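Side-chain contacts in endoglucanase (Humicola insolens, PDB 1DYS), which hydrolyses internal beta-1,4-glucosidic linkages in cellulose as a glycoside hydrolase of family 6, taking part in the recycling of plant biomass: residues 11-15 / 16-20; 54-57 / 58-61; 125-129 / 130-134. All blocks are in the same frame, centred on the assembly; numbering follows the deposited sequence. Where two conformers were deposited one is given.

Contact 1: 11-15 / 16-20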
ATOM      1  N   LEU A  11      27.763   6.508  -3.471  1.00 19.06           N
ATOM      2  CA  LEU A  11      26.421   5.886  -3.457  1.00 19.38           C
ATOM      3  C   LEU A  11      25.581   6.524  -4.549  1.00 14.73           C
ATOM      4  O   LEU A  11      25.469   7.724  -4.754  1.00 15.07           O
ATOM      5  CB  LEU A  11      25.776   6.110  -2.083  1.00 16.36           C
ATOM      6  CG  LEU A  11      24.403   5.438  -1.922  1.00 17.32           C
ATOM      7  CD1 LEU A  11      24.393   3.929  -2.147  1.00 18.77           C
ATOM      8  CD2 LEU A  11      23.832   5.821  -0.551  1.00 16.40           C
ATOM      9  N   LEU A  12      24.962   5.676  -5.401  1.00 16.75           N
ATOM     10  CA  LEU A  12      24.247   6.164  -6.563  1.00 13.59           C
ATOM     11  C   LEU A  12      22.991   6.977  -6.256  1.00 18.27           C
ATOM     12  O   LEU A  12      22.232   6.591  -5.369  1.00 16.05           O
ATOM     13  CB  LEU A  12      23.921   4.988  -7.503  1.00 14.84           C
ATOM     14  CG  LEU A  12      23.240   5.336  -8.834  1.00 19.82           C
ATOM     15  CD1 LEU A  12      24.205   5.907  -9.858  1.00 16.23           C
ATOM     16  CD2 LEU A  12      22.546   4.102  -9.396  1.00 21.50           C
ATOM     17  N   VAL A  13      22.807   8.064  -7.009  1.00 18.01           N
ATOM     18  CA  VAL A  13      21.562   8.833  -6.807  1.00 15.29           C
ATOM     19  C   VAL A  13      20.365   7.959  -7.176  1.00 17.10           C
ATOM     20  O   VAL A  13      20.404   7.155  -8.111  1.00 20.59           O
ATOM     21  CB  VAL A  13      21.585  10.109  -7.666  1.00 16.36           C
ATOM     22  CG1 VAL A  13      20.194  10.633  -7.979  1.00 25.91           C
ATOM     23  CG2 VAL A  13      22.449  11.217  -7.030  1.00 20.83           C
ATOM     24  N   ASN A  14      19.260   8.107  -6.454  1.00 15.04           N
ATOM     25  CA  ASN A  14      18.004   7.421  -6.756  1.00 17.17           C
ATOM     26  C   ASN A  14      17.250   8.388  -7.673  1.00 19.93           C
ATOM     27  O   ASN A  14      16.813   9.469  -7.269  1.00 15.61           O
ATOM     28  CB  ASN A  14      17.267   7.090  -5.471  1.00 14.05           C
ATOM     29  CG  ASN A  14      15.884   6.496  -5.658  1.00 15.07           C
ATOM     30  OD1 ASN A  14      15.275   6.739  -6.671  1.00 18.33           O
ATOM     31  ND2 ASN A  14      15.429   5.732  -4.641  1.00 19.81           N
ATOM     32  N   SER A  15      17.065   8.045  -8.952  1.00 16.93           N
ATOM     33  CA  SER A  15      16.425   8.930  -9.904  1.00 19.54           C
ATOM     34  C   SER A  15      14.951   9.172  -9.616  1.00 19.95           C
ATOM     35  O   SER A  15      14.475  10.282  -9.901  1.00 19.84           O
ATOM     36  CB  SER A  15      16.616   8.418 -11.334  1.00 23.25           C
ATOM     37  OG  SER A  15      16.189   7.067 -11.387  1.00 23.52           O
ATOM     38  N   ASP A  16      14.260   8.177  -9.057  1.00 20.02           N
ATOM     39  CA  ASP A  16      12.836   8.429  -8.777  1.00 18.50           C
ATOM     40  C   ASP A  16      12.698   9.476  -7.677  1.00 19.89           C
ATOM     41  O   ASP A  16      11.897  10.428  -7.746  1.00 20.29           O
ATOM     42  CB  ASP A  16      12.166   7.121  -8.396  1.00 21.86           C
ATOM     43  CG  ASP A  16      10.672   7.356  -8.146  1.00 36.14           C
ATOM     44  OD1 ASP A  16       9.987   8.098  -8.898  1.00 38.17           O
ATOM     45  OD2 ASP A  16      10.225   6.799  -7.128  1.00 36.83           O
ATOM     46  N   TYR A  17      13.484   9.268  -6.602  1.00 18.14           N
ATOM     47  CA  TYR A  17      13.488  10.231  -5.515  1.00 16.72           C
ATOM     48  C   TYR A  17      13.897  11.609  -5.973  1.00 15.19           C
ATOM     49  O   TYR A  17      13.345  12.666  -5.640  1.00 16.05           O
ATOM     50  CB  TYR A  17      14.455   9.728  -4.440  1.00 17.07           C
ATOM     51  CG  TYR A  17      14.625  10.541  -3.193  1.00 13.43           C
ATOM     52  CD1 TYR A  17      13.570  11.156  -2.532  1.00 13.11           C
ATOM     53  CD2 TYR A  17      15.908  10.690  -2.653  1.00 16.87           C
ATOM     54  CE1 TYR A  17      13.797  11.868  -1.362  1.00 13.74           C
ATOM     55  CE2 TYR A  17      16.140  11.409  -1.489  1.00 16.10           C
ATOM     56  CZ  TYR A  17      15.071  11.987  -0.863  1.00 13.11           C
ATOM     57  OH  TYR A  17      15.241  12.698   0.303  1.00 14.15           O
ATOM     58  N   SER A  18      14.983  11.724  -6.739  1.00 15.39           N
ATOM     59  CA  SER A  18      15.400  13.012  -7.296  1.00 18.04           C
ATOM     60  C   SER A  18      14.311  13.693  -8.112  1.00 17.83           C
ATOM     61  O   SER A  18      14.117  14.908  -8.010  1.00 19.59           O
ATOM     62  CB  SER A  18      16.659  12.747  -8.142  1.00 21.27           C
ATOM     63  OG  SER A  18      17.819  12.873  -7.338  0.50 27.39           O
ATOM     64  N   SER A  19      13.520  12.925  -8.862  1.00 17.26           N
ATOM     65  CA  SER A  19      12.409  13.513  -9.608  1.00 17.67           C
ATOM     66  C   SER A  19      11.343  14.101  -8.690  1.00 17.75           C
ATOM     67  O   SER A  19      10.845  15.215  -8.894  1.00 18.25           O
ATOM     68  CB  SER A  19      11.803  12.469 -10.565  1.00 20.98           C
ATOM     69  OG  SER A  19      12.751  12.107 -11.541  0.60 16.86           O
ATOM     70  N   LYS A  20      11.021  13.349  -7.628  1.00 17.13           N
ATOM     71  CA  LYS A  20      10.013  13.799  -6.682  1.00 13.44           C
ATOM     72  C   LYS A  20      10.437  15.074  -5.957  1.00 17.29           C
ATOM     73  O   LYS A  20       9.622  15.964  -5.704  1.00 16.89           O
ATOM     74  CB  LYS A  20       9.730  12.694  -5.661  1.00 17.94           C
ATOM     75  CG  LYS A  20       9.186  11.426  -6.341  1.00 24.75           C
ATOM     76  CD  LYS A  20       8.844  10.465  -5.221  1.00 22.80           C
ATOM     77  CE  LYS A  20       8.815   9.022  -5.594  1.00 28.68           C
ATOM     78  NZ  LYS A  20       8.311   8.189  -4.468  1.00 22.43           N
TER
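Asn14 meets Asp16, Tyr17 and Ser18 at the start of helix 15-29. Its CB lies 4.0 Å from Tyr17 CB. Its CG comes nearer, 3.7 Å from the same Tyr17 CB. With CG anti to the backbone N (chi1 174°), the amide reaches forward to the N-H groups of the first turn, and its plane stands 67° from the tyrosine ring. At the tip, OD1 accepts from Tyr17 N at 3.1 Å. The N-H points almost straight at the oxygen, but the donor sits well above the carbonyl plane. A second bond to OD1, from Asp16 N, is weak and bent. This is an N-cap: one side-chain oxygen takes up N-H groups that have no earlier helix carbonyl to bind. The other amide atom, ND2, donates to Phe50 O and so ties the cap to the chain leading into strand 51-53. Without the amide, as with an alanine here, the N-H of Tyr17 would probably lose its acceptor and Phe50 O this donor. The main chain continues the helix pattern: Ser18 N binds Asn14 O at 3.0 Å, and Ser19 N binds Ser15 O.

Contact 2: 54-57 / 58-61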
ATOM      1  N   SER A  54      10.186  -2.872  -2.904  1.00 15.20           N
ATOM      2  CA  SER A  54       9.215  -3.224  -1.863  1.00 10.25           C
ATOM      3  C   SER A  54       8.129  -4.188  -2.284  1.00 14.35           C
ATOM      4  O   SER A  54       7.236  -4.475  -1.489  1.00 15.04           O
ATOM      5  CB  SER A  54       8.619  -1.943  -1.267  1.00 13.89           C
ATOM      6  OG  SER A  54       9.672  -1.056  -0.834  1.00 17.22           O
ATOM      7  N   ASN A  55       8.134  -4.631  -3.521  1.00 15.12           N
ATOM      8  CA  ASN A  55       7.167  -5.611  -4.015  1.00 14.74           C
ATOM      9  C   ASN A  55       7.610  -6.077  -5.401  1.00 15.53           C
ATOM     10  O   ASN A  55       8.612  -5.610  -5.959  1.00 15.28           O
ATOM     11  CB  ASN A  55       5.741  -5.085  -4.029  1.00 14.25           C
ATOM     12  CG  ASN A  55       5.679  -3.788  -4.791  1.00 15.84           C
ATOM     13  OD1 ASN A  55       5.984  -3.697  -5.977  1.00 15.76           O
ATOM     14  ND2 ASN A  55       5.342  -2.731  -4.044  1.00 20.84           N
ATOM     15  N   ILE A  56       6.917  -7.081  -5.930  1.00 13.68           N
ATOM     16  CA  ILE A  56       7.288  -7.751  -7.183  1.00 16.07           C
ATOM     17  C   ILE A  56       7.193  -6.776  -8.337  1.00 15.12           C
ATOM     18  O   ILE A  56       8.088  -6.779  -9.205  1.00 14.39           O
ATOM     19  CB  ILE A  56       6.419  -9.004  -7.406  1.00 14.99           C
ATOM     20  CG1 ILE A  56       6.924 -10.142  -6.495  1.00 15.05           C
ATOM     21  CG2 ILE A  56       6.457  -9.480  -8.857  1.00 15.64           C
ATOM     22  CD1 ILE A  56       5.774 -11.140  -6.212  1.00 15.09           C
ATOM     23  N   PHE A  57       6.184  -5.921  -8.360  1.00 15.86           N
ATOM     24  CA  PHE A  57       6.074  -4.883  -9.381  1.00 11.80           C
ATOM     25  C   PHE A  57       7.375  -4.043  -9.439  1.00 15.24           C
ATOM     26  O   PHE A  57       7.816  -3.676 -10.528  1.00 14.57           O
ATOM     27  CB  PHE A  57       4.883  -3.992  -9.057  1.00 15.25           C
ATOM     28  CG  PHE A  57       4.660  -2.824  -9.970  1.00 14.23           C
ATOM     29  CD1 PHE A  57       3.973  -2.996 -11.150  1.00 15.89           C
ATOM     30  CD2 PHE A  57       5.176  -1.573  -9.677  1.00 15.74           C
ATOM     31  CE1 PHE A  57       3.754  -1.930 -12.006  1.00 16.76           C
ATOM     32  CE2 PHE A  57       4.945  -0.490 -10.496  1.00 21.90           C
ATOM     33  CZ  PHE A  57       4.263  -0.689 -11.686  1.00 19.88           C
ATOM     34  N   LEU A  58       7.895  -3.642  -8.301  1.00 13.64           N
ATOM     35  CA  LEU A  58       9.084  -2.831  -8.210  1.00 13.38           C
ATOM     36  C   LEU A  58      10.364  -3.577  -8.536  1.00 13.46           C
ATOM     37  O   LEU A  58      11.387  -2.861  -8.560  1.00 14.86           O
ATOM     38  CB  LEU A  58       9.219  -2.059  -6.900  1.00 18.35           C
ATOM     39  CG  LEU A  58       8.055  -1.112  -6.618  1.00 16.27           C
ATOM     40  CD1 LEU A  58       8.094  -0.588  -5.177  1.00 14.80           C
ATOM     41  CD2 LEU A  58       8.098   0.071  -7.591  1.00 19.12           C
ATOM     42  N   LEU A  59      10.382  -4.866  -8.844  1.00 13.01           N
ATOM     43  CA  LEU A  59      11.642  -5.443  -9.374  1.00 11.72           C
ATOM     44  C   LEU A  59      12.139  -4.666 -10.580  1.00 14.70           C
ATOM     45  O   LEU A  59      13.363  -4.623 -10.786  1.00 16.53           O
ATOM     46  CB  LEU A  59      11.392  -6.903  -9.823  1.00 14.46           C
ATOM     47  CG  LEU A  59      11.205  -7.887  -8.647  1.00 18.29           C
ATOM     48  CD1 LEU A  59      10.540  -9.155  -9.180  1.00 18.73           C
ATOM     49  CD2 LEU A  59      12.571  -8.207  -8.054  1.00 17.83           C
ATOM     50  N   ARG A  60      11.276  -4.006 -11.347  1.00 15.56           N
ATOM     51  CA  ARG A  60      11.633  -3.175 -12.492  1.00 16.80           C
ATOM     52  C   ARG A  60      12.526  -2.026 -12.082  1.00 15.95           C
ATOM     53  O   ARG A  60      13.358  -1.603 -12.876  1.00 17.25           O
ATOM     54  CB  ARG A  60      10.401  -2.636 -13.232  1.00 20.89           C
ATOM     55  CG  ARG A  60       9.611  -1.565 -12.492  1.00 24.06           C
ATOM     56  CD  ARG A  60       8.209  -1.339 -13.079  1.00 31.87           C
ATOM     57  NE  ARG A  60       7.453  -2.562 -13.144  1.00 33.83           N
ATOM     58  CZ  ARG A  60       6.535  -3.143 -13.888  1.00 35.90           C
ATOM     59  NH1 ARG A  60       6.002  -2.602 -14.982  1.00 29.08           N
ATOM     60  NH2 ARG A  60       6.143  -4.366 -13.513  1.00 33.10           N
ATOM     61  N   ASP A  61      12.425  -1.530 -10.817  1.00 19.09           N
ATOM     62  CA  ASP A  61      13.325  -0.484 -10.358  1.00 15.63           C
ATOM     63  C   ASP A  61      14.770  -0.973 -10.271  1.00 15.44           C
ATOM     64  O   ASP A  61      15.675  -0.136 -10.294  1.00 18.75           O
ATOM     65  CB  ASP A  61      12.880   0.137  -9.030  1.00 14.39           C
ATOM     66  CG  ASP A  61      11.879   1.258  -9.261  1.00 18.12           C
ATOM     67  OD1 ASP A  61      11.644   1.634 -10.427  1.00 23.64           O
ATOM     68  OD2 ASP A  61      11.289   1.791  -8.279  1.00 18.24           O
TER
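The guanidinium of Arg60 lies flat on the ring of Phe57, with the two centres 4.0 Å apart and the planes only 14° from parallel. This is a stacked cation-pi pair. NE lies over the middle of the ring, and NH2 approaches CD1 to 3.5 Å. The same NE donates to the backbone oxygen of Phe57, NE to O 2.9 Å. One residue therefore offers both a ring face and a carbonyl to the arginine, and the bond fixes how the flat group is turned. The bend of the arginine chain at CG-CD (chi3 55°) brings the guanidinium back over the ring.

A second close-packed part is Asn55 with Leu58. Asn55 OD1 accepts from Leu58 N at 3.0 Å, with the donor tilted modestly from the amide plane. OD1 also touches Leu58 CG at 3.4 Å, and ND2 lies beside CD1. The other leucine branch, CD2, meets Phe57 CD2 at 3.9 Å. A backbone bond from Leu59 N to Ile56 O draws in the turn. The rest is looser. Ile56 and Leu59 run side by side with CG2 to CD1 4.1 Å. The side chain of Ser54, a probable substrate-binding residue, merely skirts Leu58, CB to CD1 4.2 Å.

The Arg60 end faces the subunit interface: its NH1 forms a salt bridge with Glu115 of the second subunit, and Glu101 of that subunit packs on Phe57. Within the chain, the turn joins strand 51-53 to helix 60-74. Ile56 and Leu59 lean on helix 108-126, where they meet Tyr116 and Phe120 among others.

Contact 3: 125-129 / 130-134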
ATOM      1  N   LYS A 125      23.092 -10.783 -10.615  1.00 15.59           N
ATOM      2  CA  LYS A 125      24.205 -11.637 -11.084  1.00 16.00           C
ATOM      3  C   LYS A 125      24.479 -11.349 -12.546  1.00 21.55           C
ATOM      4  O   LYS A 125      25.635 -11.492 -12.975  1.00 21.82           O
ATOM      5  CB  LYS A 125      23.898 -13.120 -10.832  1.00 18.83           C
ATOM      6  CG  LYS A 125      23.995 -13.496  -9.355  1.00 20.04           C
ATOM      7  CD  LYS A 125      23.632 -14.961  -9.097  1.00 18.92           C
ATOM      8  CE  LYS A 125      23.879 -15.260  -7.625  1.00 21.03           C
ATOM      9  NZ  LYS A 125      23.459 -16.614  -7.233  1.00 22.21           N
ATOM     10  N   ALA A 126      23.493 -10.907 -13.322  1.00 17.28           N
ATOM     11  CA  ALA A 126      23.764 -10.556 -14.735  1.00 13.39           C
ATOM     12  C   ALA A 126      24.579  -9.283 -14.810  1.00 19.73           C
ATOM     13  O   ALA A 126      25.442  -9.127 -15.684  1.00 22.21           O
ATOM     14  CB  ALA A 126      22.451 -10.416 -15.489  1.00 21.36           C
ATOM     15  N   ALA A 127      24.372  -8.362 -13.860  1.00 20.52           N
ATOM     16  CA  ALA A 127      25.095  -7.089 -13.906  1.00 21.72           C
ATOM     17  C   ALA A 127      26.369  -7.164 -13.097  1.00 19.05           C
ATOM     18  O   ALA A 127      26.607  -6.438 -12.118  1.00 17.22           O
ATOM     19  CB  ALA A 127      24.167  -5.969 -13.398  1.00 15.16           C
ATOM     20  N   SER A 128      27.287  -8.042 -13.499  1.00 18.37           N
ATOM     21  CA  SER A 128      28.559  -8.304 -12.847  1.00 22.55           C
ATOM     22  C   SER A 128      29.546  -7.135 -12.835  1.00 20.88           C
ATOM     23  O   SER A 128      30.508  -7.142 -12.054  1.00 19.69           O
ATOM     24  CB  SER A 128      29.232  -9.516 -13.509  1.00 18.62           C
ATOM     25  OG  SER A 128      29.434  -9.366 -14.889  0.70 16.43           O
ATOM     26  N   ASP A 129      29.304  -6.149 -13.666  1.00 19.68           N
ATOM     27  CA  ASP A 129      30.012  -4.920 -13.851  1.00 20.35           C
ATOM     28  C   ASP A 129      29.578  -3.850 -12.842  1.00 24.26           C
ATOM     29  O   ASP A 129      30.179  -2.785 -12.738  1.00 24.84           O
ATOM     30  CB  ASP A 129      29.746  -4.356 -15.253  1.00 18.77           C
ATOM     31  CG  ASP A 129      28.309  -4.078 -15.607  1.00 24.11           C
ATOM     32  OD1 ASP A 129      27.419  -4.922 -15.329  1.00 22.58           O
ATOM     33  OD2 ASP A 129      27.946  -3.048 -16.215  1.00 23.69           O
ATOM     34  N   VAL A 130      28.469  -4.119 -12.151  1.00 19.32           N
ATOM     35  CA  VAL A 130      27.985  -3.135 -11.175  1.00 19.81           C
ATOM     36  C   VAL A 130      28.171  -3.587  -9.740  1.00 16.92           C
ATOM     37  O   VAL A 130      27.921  -4.741  -9.394  1.00 17.20           O
ATOM     38  CB  VAL A 130      26.484  -2.915 -11.482  1.00 14.96           C
ATOM     39  CG1 VAL A 130      25.829  -1.947 -10.505  1.00 22.58           C
ATOM     40  CG2 VAL A 130      26.324  -2.394 -12.914  1.00 16.89           C
ATOM     41  N   GLN A 131      28.568  -2.633  -8.864  1.00 16.00           N
ATOM     42  CA  GLN A 131      28.669  -3.028  -7.458  1.00 17.10           C
ATOM     43  C   GLN A 131      27.346  -2.763  -6.726  1.00 15.89           C
ATOM     44  O   GLN A 131      26.825  -1.658  -6.936  1.00 18.07           O
ATOM     45  CB  GLN A 131      29.803  -2.232  -6.750  1.00 15.42           C
ATOM     46  CG  GLN A 131      31.153  -2.640  -7.380  1.00 19.47           C
ATOM     47  CD  GLN A 131      31.651  -3.989  -6.911  1.00 18.68           C
ATOM     48  OE1 GLN A 131      31.550  -4.360  -5.738  1.00 21.52           O
ATOM     49  NE2 GLN A 131      32.175  -4.781  -7.853  1.00 23.09           N
ATOM     50  N   PHE A 132      26.905  -3.688  -5.883  1.00 14.56           N
ATOM     51  CA  PHE A 132      25.649  -3.500  -5.179  1.00 15.44           C
ATOM     52  C   PHE A 132      25.804  -3.641  -3.674  1.00 19.18           C
ATOM     53  O   PHE A 132      26.506  -4.522  -3.172  1.00 16.83           O
ATOM     54  CB  PHE A 132      24.634  -4.596  -5.600  1.00 13.70           C
ATOM     55  CG  PHE A 132      24.203  -4.570  -7.037  1.00 12.58           C
ATOM     56  CD1 PHE A 132      23.178  -3.769  -7.518  1.00 14.61           C
ATOM     57  CD2 PHE A 132      24.919  -5.316  -7.975  1.00 14.89           C
ATOM     58  CE1 PHE A 132      22.841  -3.764  -8.840  1.00 16.67           C
ATOM     59  CE2 PHE A 132      24.601  -5.274  -9.318  1.00 14.44           C
ATOM     60  CZ  PHE A 132      23.530  -4.523  -9.775  1.00 24.08           C
ATOM     61  N   ALA A 133      25.112  -2.757  -2.954  1.00 13.43           N
ATOM     62  CA  ALA A 133      24.946  -2.900  -1.522  1.00 12.38           C
ATOM     63  C   ALA A 133      23.445  -3.198  -1.281  1.00 16.52           C
ATOM     64  O   ALA A 133      22.622  -2.368  -1.661  1.00 14.68           O
ATOM     65  CB  ALA A 133      25.244  -1.666  -0.691  1.00 13.99           C
ATOM     66  N   VAL A 134      23.183  -4.392  -0.780  1.00 13.32           N
ATOM     67  CA  VAL A 134      21.773  -4.771  -0.625  1.00 14.91           C
ATOM     68  C   VAL A 134      21.466  -4.874   0.846  1.00 15.83           C
ATOM     69  O   VAL A 134      22.032  -5.634   1.614  1.00 14.31           O
ATOM     70  CB  VAL A 134      21.473  -6.128  -1.314  1.00 14.14           C
ATOM     71  CG1 VAL A 134      20.027  -6.544  -1.058  1.00 12.93           C
ATOM     72  CG2 VAL A 134      21.790  -6.051  -2.792  1.00 15.66           C
TER
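Ala127 meets both Val130 and Phe132 where the chain turns from helix 108-126 into strand 132-136. The polar link is a backbone bond from Val130 N to Ala127 O at 3.0 Å. Its donor stands above the carbonyl plane. The bond closes a type I beta turn from Ala127 to Val130, and Ala127 is itself the centre of an inverse gamma turn. The same Ala127 O lies at the edge of the Phe132 ring, near its plane, 3.6 Å from CE2.

The apolar contacts centre on the Phe132 ring. Ala127 CB meets the ring at its edge, in the plane, 4.0 Å from CZ. Val130 comes from another direction: its CG1, anti to the backbone N (chi1 178°), rests over one face of the ring, offset toward the rim. Its CG2 branch lies 4.2 Å from Ala127 CB.

The charged contact leads outward. Asp129 runs alongside Val130, with OD1 3.7 Å from CG2, and that same OD1 forms a salt bridge with Arg70 of helix 60-74. Ile66 and Ala69 of this helix, with Val81 of strand 79-85, pack against the apolar group.

This is a helix-to-strand turn of the distorted alpha/beta barrel of family 6 cellulases, in which helix 108-126 forms part of the crossover between the neighbouring parallel strands 79-85 and 132-136.

The three contacts follow one another along the chain without touching. Their centres lie about 16 Å (contacts 1 and 2), 18 Å (1 and 3) and 17 Å (2 and 3) apart. Contacts 1 and 2 lie at strand-to-helix turns, contact 3 at a helix-to-strand turn. Helix 60-74 connects them: it begins in contact 2, Asn68 binds Ser15 of contact 1, and its later turns pack against contact 3. Contacts 1 and 2 border the probable substrate site. Ser54 belongs to it, its side chain about 3 Å from that of Trp52, and the Asp16 side chain is about 5 Å from that of Glu314. Contact 3 lies away from it.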